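Local structure of IPT/TIG domain-containing protein (3TC9) at residues T196-I209 / T220-E232. The protein is of unknown function but probably serves as an auxiliary nutrient-binding protein, joining an immunoglobulin-like IPT/TIG domain to a six-bladed beta-propeller. Residues are numbered along the deposited sequence; the frame is centred on the assembly and turned at random.
Sequences TNDQNNNDRPNNYI and TELTKGQNCNGAE
Antiparallel pairing of Asn207-Ile209 with Thr220-Thr223, at the outer edge of one propeller blade, continues into the crossing to the next blade, where 225-230 runs past the loop 198-204. Ile209 and Thr220 form a hydrogen-bonded pair, Ile209 N to Thr220 O being 2.7 Å. A beta bulge then lets Asn207 O receive Leu222 N at 2.8 Å and, more weakly, Thr223 N. Asn207 and Thr223 point the same way, side by side; with Asn207 CG turned beside its own backbone N (chi1 -65°), ND2 gives Thr223 OG1 an in-plane bond of 2.9 Å. Asn207 OD1 takes the proton of Thr196 OG1 at 2.7 Å, nearly head-on to the C=O, so both ends of this buried amide are engaged. Were Asn207 replaced by an alanine, Thr223 OG1 would probably lose this donor and the Thr196 hydroxyl its acceptor, with a gap where the amide lay. Farther on, Asn227 N meets Gln199 O at 2.8 Å, while a water bridges Gln199 N and Cys228 N. Asn229 ND2, its OD1 held by Asn243, reaches Asp198 OD2 at 2.9 Å from above the carboxylate plane, on an oxygen salt-bridged to Arg182. Ile194 of strand 192-197 packs on Ile209 and Leu222 within the same blade, while Phe242 of strand 240-244, in the following blade, covers Asn206, Asn207, Cys228 and Ala231.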
ATOM      1  N   THR B 196     -26.674  17.277  -9.008  1.00 46.55           N
ATOM      2  CA  THR B 196     -27.876  16.609  -9.514  1.00 45.94           C
ATOM      3  C   THR B 196     -29.060  16.764  -8.546  1.00 49.76           C
ATOM      4  O   THR B 196     -28.936  16.424  -7.360  1.00 48.63           O
ATOM      5  CB  THR B 196     -27.568  15.141  -9.788  1.00 50.67           C
ATOM      6  OG1 THR B 196     -26.507  15.089 -10.739  1.00 50.36           O
ATOM      7  CG2 THR B 196     -28.756  14.394 -10.332  1.00 51.39           C
ATOM      8  N   ASN B 197     -30.209  17.252  -9.072  1.00 46.39           N
ATOM      9  CA  ASN B 197     -31.438  17.491  -8.318  1.00 47.32           C
ATOM     10  C   ASN B 197     -32.546  16.495  -8.703  1.00 54.00           C
ATOM     11  O   ASN B 197     -32.852  16.309  -9.883  1.00 53.97           O
ATOM     12  CB  ASN B 197     -31.924  18.936  -8.514  1.00 46.00           C
ATOM     13  CG  ASN B 197     -32.797  19.439  -7.401  1.00 59.99           C
ATOM     14  OD1 ASN B 197     -32.505  19.280  -6.204  1.00 55.45           O
ATOM     15  ND2 ASN B 197     -33.881  20.078  -7.766  1.00 54.09           N
ATOM     16  N   ASP B 198     -33.131  15.843  -7.690  1.00 52.26           N
ATOM     17  CA  ASP B 198     -34.208  14.859  -7.875  1.00 53.06           C
ATOM     18  C   ASP B 198     -35.562  15.553  -7.709  1.00 55.95           C
ATOM     19  O   ASP B 198     -35.989  15.807  -6.579  1.00 55.44           O
ATOM     20  CB  ASP B 198     -34.043  13.685  -6.868  1.00 54.17           C
ATOM     21  CG  ASP B 198     -34.873  12.432  -7.117  1.00 60.99           C
ATOM     22  OD1 ASP B 198     -35.856  12.505  -7.918  1.00 61.72           O
ATOM     23  OD2 ASP B 198     -34.576  11.387  -6.481  1.00 62.53           O
ATOM     24  N   GLN B 199     -36.221  15.883  -8.833  1.00 52.39           N
ATOM     25  CA  GLN B 199     -37.517  16.574  -8.803  1.00 52.99           C
ATOM     26  C   GLN B 199     -38.439  16.043  -9.918  1.00 58.81           C
ATOM     27  O   GLN B 199     -37.940  15.603 -10.950  1.00 58.06           O
ATOM     28  CB  GLN B 199     -37.326  18.106  -8.848  1.00 54.61           C
ATOM     29  CG  GLN B 199     -36.502  18.640 -10.019  1.00 45.28           C
ATOM     30  CD  GLN B 199     -37.339  18.750 -11.257  1.00 64.17           C
ATOM     31  OE1 GLN B 199     -38.531  19.060 -11.195  1.00 64.60           O
ATOM     32  NE2 GLN B 199     -36.752  18.466 -12.407  1.00 54.01           N
ATOM     33  N   ASN B 200     -39.775  16.062  -9.693  1.00 58.54           N
ATOM     34  CA  ASN B 200     -40.798  15.465 -10.570  1.00 60.50           C
ATOM     35  C   ASN B 200     -41.188  16.230 -11.852  1.00 66.80           C
ATOM     36  O   ASN B 200     -41.960  15.677 -12.629  1.00 68.85           O
ATOM     37  CB  ASN B 200     -42.091  15.176  -9.783  1.00 64.29           C
ATOM     38  CG  ASN B 200     -42.748  16.355  -9.084  1.00 88.35           C
ATOM     39  OD1 ASN B 200     -42.656  17.524  -9.498  1.00 79.88           O
ATOM     40  ND2 ASN B 200     -43.444  16.051  -7.993  1.00 78.63           N
ATOM     41  N   ASN B 201     -40.700  17.461 -12.080  1.00 63.47           N
ATOM     42  CA  ASN B 201     -41.071  18.221 -13.284  1.00 64.10           C
ATOM     43  C   ASN B 201     -40.047  17.993 -14.400  1.00 68.13           C
ATOM     44  O   ASN B 201     -38.881  18.350 -14.245  1.00 68.27           O
ATOM     45  CB  ASN B 201     -41.212  19.708 -12.960  1.00 64.27           C
ATOM     46  CG  ASN B 201     -41.892  20.553 -14.010  1.00 88.43           C
ATOM     47  OD1 ASN B 201     -41.615  20.473 -15.216  1.00 86.47           O
ATOM     48  ND2 ASN B 201     -42.755  21.445 -13.555  1.00 78.00           N
ATOM     49  N   ASN B 202     -40.493  17.446 -15.544  1.00 65.11           N
ATOM     50  CA  ASN B 202     -39.620  17.148 -16.680  1.00 64.90           C
ATOM     51  C   ASN B 202     -39.097  18.408 -17.405  1.00 70.03           C
ATOM     52  O   ASN B 202     -38.149  18.295 -18.193  1.00 69.18           O
ATOM     53  CB  ASN B 202     -40.315  16.220 -17.674  1.00 65.94           C
ATOM     54  CG  ASN B 202     -39.342  15.468 -18.550  1.00 92.78           C
ATOM     55  OD1 ASN B 202     -38.468  14.727 -18.072  1.00 86.47           O
ATOM     56  ND2 ASN B 202     -39.451  15.671 -19.853  1.00 87.68           N
ATOM     57  N   ASP B 203     -39.671  19.597 -17.117  1.00 67.56           N
ATOM     58  CA  ASP B 203     -39.248  20.851 -17.748  1.00 68.37           C
ATOM     59  C   ASP B 203     -38.300  21.660 -16.844  1.00 67.63           C
ATOM     60  O   ASP B 203     -37.791  22.706 -17.267  1.00 67.69           O
ATOM     61  CB  ASP B 203     -40.466  21.695 -18.157  1.00 73.30           C
ATOM     62  CG  ASP B 203     -41.311  21.029 -19.233  1.00 95.71           C
ATOM     63  OD1 ASP B 203     -40.784  20.807 -20.355  1.00 97.28           O
ATOM     64  OD2 ASP B 203     -42.497  20.710 -18.949  1.00106.60           O
ATOM     65  N   ARG B 204     -38.066  21.161 -15.613  1.00 59.69           N
ATOM     66  CA  ARG B 204     -37.170  21.796 -14.649  0.50 58.15           C
ATOM     67  C   ARG B 204     -35.797  21.063 -14.659  1.00 57.77           C
ATOM     68  O   ARG B 204     -35.722  19.917 -15.115  1.00 55.04           O
ATOM     69  CB  ARG B 204     -37.820  21.858 -13.250  0.50 58.14           C
ATOM     70  CG  ARG B 204     -38.901  22.947 -13.165  0.50 64.95           C
ATOM     71  CD  ARG B 204     -39.164  23.426 -11.750  0.50 69.58           C
ATOM     72  NE  ARG B 204     -40.431  22.917 -11.224  0.50 73.02           N
ATOM     73  CZ  ARG B 204     -41.018  23.357 -10.115  0.50 83.61           C
ATOM     74  NH1 ARG B 204     -40.466  24.335  -9.405  0.50 61.91           N
ATOM     75  NH2 ARG B 204     -42.164  22.827  -9.710  0.50 73.97           N
ATOM     76  N   PRO B 205     -34.669  21.707 -14.254  1.00 52.42           N
ATOM     77  CA  PRO B 205     -33.372  21.004 -14.363  1.00 51.04           C
ATOM     78  C   PRO B 205     -33.141  19.818 -13.407  1.00 54.40           C
ATOM     79  O   PRO B 205     -33.627  19.784 -12.262  1.00 52.33           O
ATOM     80  CB  PRO B 205     -32.329  22.098 -14.079  1.00 52.81           C
ATOM     81  CG  PRO B 205     -33.075  23.398 -14.075  1.00 58.64           C
ATOM     82  CD  PRO B 205     -34.484  23.074 -13.711  1.00 54.25           C
ATOM     83  N   ASN B 206     -32.358  18.834 -13.907  1.00 50.36           N
ATOM     84  CA  ASN B 206     -31.918  17.678 -13.120  1.00 48.30           C
ATOM     85  C   ASN B 206     -30.450  17.861 -12.799  1.00 51.29           C
ATOM     86  O   ASN B 206     -30.046  17.519 -11.706  1.00 50.35           O
ATOM     87  CB  ASN B 206     -32.188  16.318 -13.805  1.00 44.04           C
ATOM     88  CG  ASN B 206     -31.741  16.143 -15.256  1.00 63.39           C
ATOM     89  OD1 ASN B 206     -31.042  16.980 -15.843  1.00 49.93           O
ATOM     90  ND2 ASN B 206     -32.141  15.026 -15.875  1.00 51.89           N
ATOM     91  N   ASN B 207     -29.671  18.460 -13.719  1.00 48.95           N
ATOM     92  CA  ASN B 207     -28.236  18.673 -13.543  1.00 48.75           C
ATOM     93  C   ASN B 207     -27.866  20.141 -13.640  1.00 55.28           C
ATOM     94  O   ASN B 207     -28.248  20.838 -14.572  1.00 56.28           O
ATOM     95  CB  ASN B 207     -27.436  17.847 -14.565  1.00 51.27           C
ATOM     96  CG  ASN B 207     -27.598  16.364 -14.340  1.00 65.49           C
ATOM     97  OD1 ASN B 207     -27.327  15.851 -13.249  1.00 58.33           O
ATOM     98  ND2 ASN B 207     -28.095  15.649 -15.335  1.00 52.54           N
ATOM     99  N   TYR B 208     -27.153  20.603 -12.625  1.00 53.53           N
ATOM    100  CA  TYR B 208     -26.657  21.961 -12.466  1.00 55.70           C
ATOM    101  C   TYR B 208     -25.150  21.934 -12.490  1.00 62.45           C
ATOM    102  O   TYR B 208     -24.553  20.959 -12.039  1.00 60.53           O
ATOM    103  CB  TYR B 208     -27.148  22.583 -11.138  1.00 56.51           C
ATOM    104  CG  TYR B 208     -28.644  22.774 -11.041  1.00 58.23           C
ATOM    105  CD1 TYR B 208     -29.465  21.768 -10.532  1.00 59.88           C
ATOM    106  CD2 TYR B 208     -29.240  23.972 -11.425  1.00 59.49           C
ATOM    107  CE1 TYR B 208     -30.842  21.945 -10.423  1.00 62.43           C
ATOM    108  CE2 TYR B 208     -30.617  24.162 -11.317  1.00 60.75           C
ATOM    109  CZ  TYR B 208     -31.415  23.144 -10.818  1.00 68.33           C
ATOM    110  OH  TYR B 208     -32.775  23.306 -10.733  1.00 68.08           O
ATOM    111  N   ILE B 209     -24.535  23.012 -12.981  1.00 63.05           N
ATOM    112  CA  ILE B 209     -23.086  23.152 -13.042  1.00 63.99           C
ATOM    113  C   ILE B 209     -22.656  24.351 -12.157  1.00 68.81           C
ATOM    114  O   ILE B 209     -23.280  25.413 -12.193  1.00 69.85           O
ATOM    115  CB  ILE B 209     -22.613  23.235 -14.524  1.00 68.95           C
ATOM    116  CG1 ILE B 209     -21.129  22.937 -14.677  1.00 69.30           C
ATOM    117  CG2 ILE B 209     -23.063  24.499 -15.283  1.00 72.38           C
ATOM    118  CD1 ILE B 209     -20.769  22.278 -16.029  1.00 81.37           C
ATOM    119  N   THR B 220     -25.676  27.257 -12.909  1.00 70.47           N
ATOM    120  CA  THR B 220     -26.156  27.235 -14.290  1.00 70.83           C
ATOM    121  C   THR B 220     -26.741  25.851 -14.523  1.00 73.12           C
ATOM    122  O   THR B 220     -26.240  24.869 -13.983  1.00 72.26           O
ATOM    123  CB  THR B 220     -25.038  27.600 -15.295  1.00 80.02           C
ATOM    124  OG1 THR B 220     -24.365  28.778 -14.860  1.00 82.35           O
ATOM    125  CG2 THR B 220     -25.559  27.818 -16.719  1.00 79.75           C
ATOM    126  N   GLU B 221     -27.818  25.783 -15.292  1.00 68.99           N
ATOM    127  CA  GLU B 221     -28.490  24.544 -15.651  1.00 67.23           C
ATOM    128  C   GLU B 221     -27.667  23.861 -16.750  1.00 69.65           C
ATOM    129  O   GLU B 221     -27.133  24.550 -17.620  1.00 69.95           O
ATOM    130  CB  GLU B 221     -29.919  24.897 -16.104  1.00 69.68           C
ATOM    131  CG  GLU B 221     -30.699  23.842 -16.862  1.00 80.84           C
ATOM    132  CD  GLU B 221     -31.799  24.441 -17.720  1.00104.56           C
ATOM    133  OE1 GLU B 221     -32.594  25.260 -17.198  1.00 87.59           O
ATOM    134  OE2 GLU B 221     -31.838  24.118 -18.930  1.00101.97           O
ATOM    135  N   LEU B 222     -27.522  22.522 -16.683  1.00 63.98           N
ATOM    136  CA  LEU B 222     -26.778  21.744 -17.680  1.00 63.09           C
ATOM    137  C   LEU B 222     -27.758  20.938 -18.554  1.00 66.12           C
ATOM    138  O   LEU B 222     -27.650  20.963 -19.783  1.00 66.62           O
ATOM    139  CB  LEU B 222     -25.739  20.833 -16.994  1.00 61.12           C
ATOM    140  CG  LEU B 222     -24.796  20.048 -17.891  1.00 65.13           C
ATOM    141  CD1 LEU B 222     -23.741  20.942 -18.525  1.00 66.30           C
ATOM    142  CD2 LEU B 222     -24.135  18.964 -17.112  1.00 65.45           C
ATOM    143  N   THR B 223     -28.700  20.232 -17.904  1.00 61.07           N
ATOM    144  CA  THR B 223     -29.767  19.433 -18.529  1.00 60.85           C
ATOM    145  C   THR B 223     -31.055  19.613 -17.697  1.00 63.05           C
ATOM    146  O   THR B 223     -30.996  20.004 -16.527  1.00 60.76           O
ATOM    147  CB  THR B 223     -29.384  17.910 -18.697  1.00 67.18           C
ATOM    148  OG1 THR B 223     -29.209  17.283 -17.424  1.00 67.54           O
ATOM    149  CG2 THR B 223     -28.152  17.679 -19.544  1.00 65.22           C
ATOM    150  N   LYS B 224     -32.201  19.329 -18.324  1.00 60.70           N
ATOM    151  CA  LYS B 224     -33.543  19.330 -17.749  1.00 60.67           C
ATOM    152  C   LYS B 224     -34.037  17.884 -17.703  1.00 63.99           C
ATOM    153  O   LYS B 224     -33.679  17.093 -18.588  1.00 64.08           O
ATOM    154  CB  LYS B 224     -34.503  20.199 -18.597  1.00 64.53           C
ATOM    155  CG  LYS B 224     -34.283  21.699 -18.464  1.00 73.62           C
ATOM    156  CD  LYS B 224     -35.134  22.500 -19.444  1.00 81.88           C
ATOM    157  CE  LYS B 224     -34.372  22.865 -20.699  1.00 94.10           C
ATOM    158  NZ  LYS B 224     -35.174  23.715 -21.618  1.00102.40           N
ATOM    159  N   GLY B 225     -34.845  17.546 -16.700  1.00 58.50           N
ATOM    160  CA  GLY B 225     -35.387  16.198 -16.600  1.00 57.31           C
ATOM    161  C   GLY B 225     -35.965  15.848 -15.249  1.00 60.76           C
ATOM    162  O   GLY B 225     -35.478  16.310 -14.212  1.00 59.02           O
ATOM    163  N   GLN B 226     -36.997  15.006 -15.251  1.00 57.41           N
ATOM    164  CA  GLN B 226     -37.638  14.591 -14.003  1.00 56.59           C
ATOM    165  C   GLN B 226     -36.995  13.326 -13.405  1.00 59.12           C
ATOM    166  O   GLN B 226     -36.395  12.510 -14.113  1.00 58.39           O
ATOM    167  CB  GLN B 226     -39.148  14.368 -14.200  1.00 58.63           C
ATOM    168  CG  GLN B 226     -39.484  13.282 -15.223  1.00 70.86           C
ATOM    169  CD  GLN B 226     -40.962  13.041 -15.374  1.00 86.68           C
ATOM    170  OE1 GLN B 226     -41.777  13.284 -14.460  1.00 82.02           O
ATOM    171  NE2 GLN B 226     -41.325  12.498 -16.521  1.00 68.51           N
ATOM    172  N   ASN B 227     -37.122  13.219 -12.075  1.00 54.78           N
ATOM    173  CA  ASN B 227     -36.774  12.124 -11.174  1.00 52.99           C
ATOM    174  C   ASN B 227     -35.380  11.507 -11.439  1.00 53.82           C
ATOM    175  O   ASN B 227     -35.218  10.286 -11.561  1.00 53.30           O
ATOM    176  CB  ASN B 227     -37.894  11.062 -11.218  1.00 52.61           C
ATOM    177  CG  ASN B 227     -39.266  11.652 -10.917  1.00 54.50           C
ATOM    178  OD1 ASN B 227     -39.483  12.355  -9.921  1.00 42.02           O
ATOM    179  ND2 ASN B 227     -40.208  11.425 -11.797  1.00 37.65           N
ATOM    180  N   CYS B 228     -34.376  12.373 -11.472  1.00 47.64           N
ATOM    181  CA  CYS B 228     -32.991  11.979 -11.643  1.00 45.59           C
ATOM    182  C   CYS B 228     -32.403  11.703 -10.260  1.00 47.53           C
ATOM    183  O   CYS B 228     -32.434  12.582  -9.395  1.00 45.60           O
ATOM    184  CB  CYS B 228     -32.223  13.065 -12.382  1.00 46.11           C
ATOM    185  SG  CYS B 228     -30.514  12.631 -12.756  1.00 49.66           S
ATOM    186  N   ASN B 229     -31.871  10.485 -10.045  1.00 43.59           N
ATOM    187  CA  ASN B 229     -31.338  10.081  -8.735  1.00 42.46           C
ATOM    188  C   ASN B 229     -29.815  10.178  -8.656  1.00 47.75           C
ATOM    189  O   ASN B 229     -29.217   9.732  -7.682  1.00 47.43           O
ATOM    190  CB  ASN B 229     -31.788   8.651  -8.395  1.00 41.20           C
ATOM    191  CG  ASN B 229     -33.219   8.365  -8.777  1.00 48.72           C
ATOM    192  OD1 ASN B 229     -33.475   7.540  -9.633  1.00 45.66           O
ATOM    193  ND2 ASN B 229     -34.166   9.112  -8.232  1.00 42.12           N
ATOM    194  N   GLY B 230     -29.197  10.789  -9.650  1.00 45.25           N
ATOM    195  CA  GLY B 230     -27.758  10.964  -9.647  1.00 44.30           C
ATOM    196  C   GLY B 230     -27.151  11.001 -11.022  1.00 49.04           C
ATOM    197  O   GLY B 230     -27.714  10.462 -11.977  1.00 48.36           O
ATOM    198  N   ALA B 231     -25.983  11.644 -11.114  1.00 44.94           N
ATOM    199  CA  ALA B 231     -25.208  11.751 -12.339  1.00 44.44           C
ATOM    200  C   ALA B 231     -23.742  11.458 -12.021  1.00 48.94           C
ATOM    201  O   ALA B 231     -23.327  11.545 -10.855  1.00 48.21           O
ATOM    202  CB  ALA B 231     -25.371  13.128 -12.969  1.00 46.03           C
ATOM    203  N   GLU B 232     -22.966  11.057 -13.037  1.00 44.70           N
ATOM    204  CA  GLU B 232     -21.565  10.683 -12.872  1.00 43.45           C
ATOM    205  C   GLU B 232     -20.832  10.843 -14.200  1.00 47.83           C
ATOM    206  O   GLU B 232     -21.363  10.452 -15.234  1.00 48.18           O
ATOM    207  CB  GLU B 232     -21.488   9.228 -12.359  1.00 43.66           C
ATOM    208  CG  GLU B 232     -20.139   8.529 -12.425  1.00 55.80           C
ATOM    209  CD  GLU B 232     -19.090   8.857 -11.378  1.00 79.00           C
ATOM    210  OE1 GLU B 232     -18.839  10.062 -11.134  1.00 75.01           O
ATOM    211  OE2 GLU B 232     -18.440   7.900 -10.891  1.00 60.75           O
TER
HETATM  212  O   HOH W   1     -34.849  15.275 -11.493  1.00 41.33           O
HETATM  213  O   HOH W   2     -37.132   9.824  -7.973  1.00 50.12           O
HETATM  214  O   HOH W   3     -22.260  27.783 -13.266  1.00 51.12           O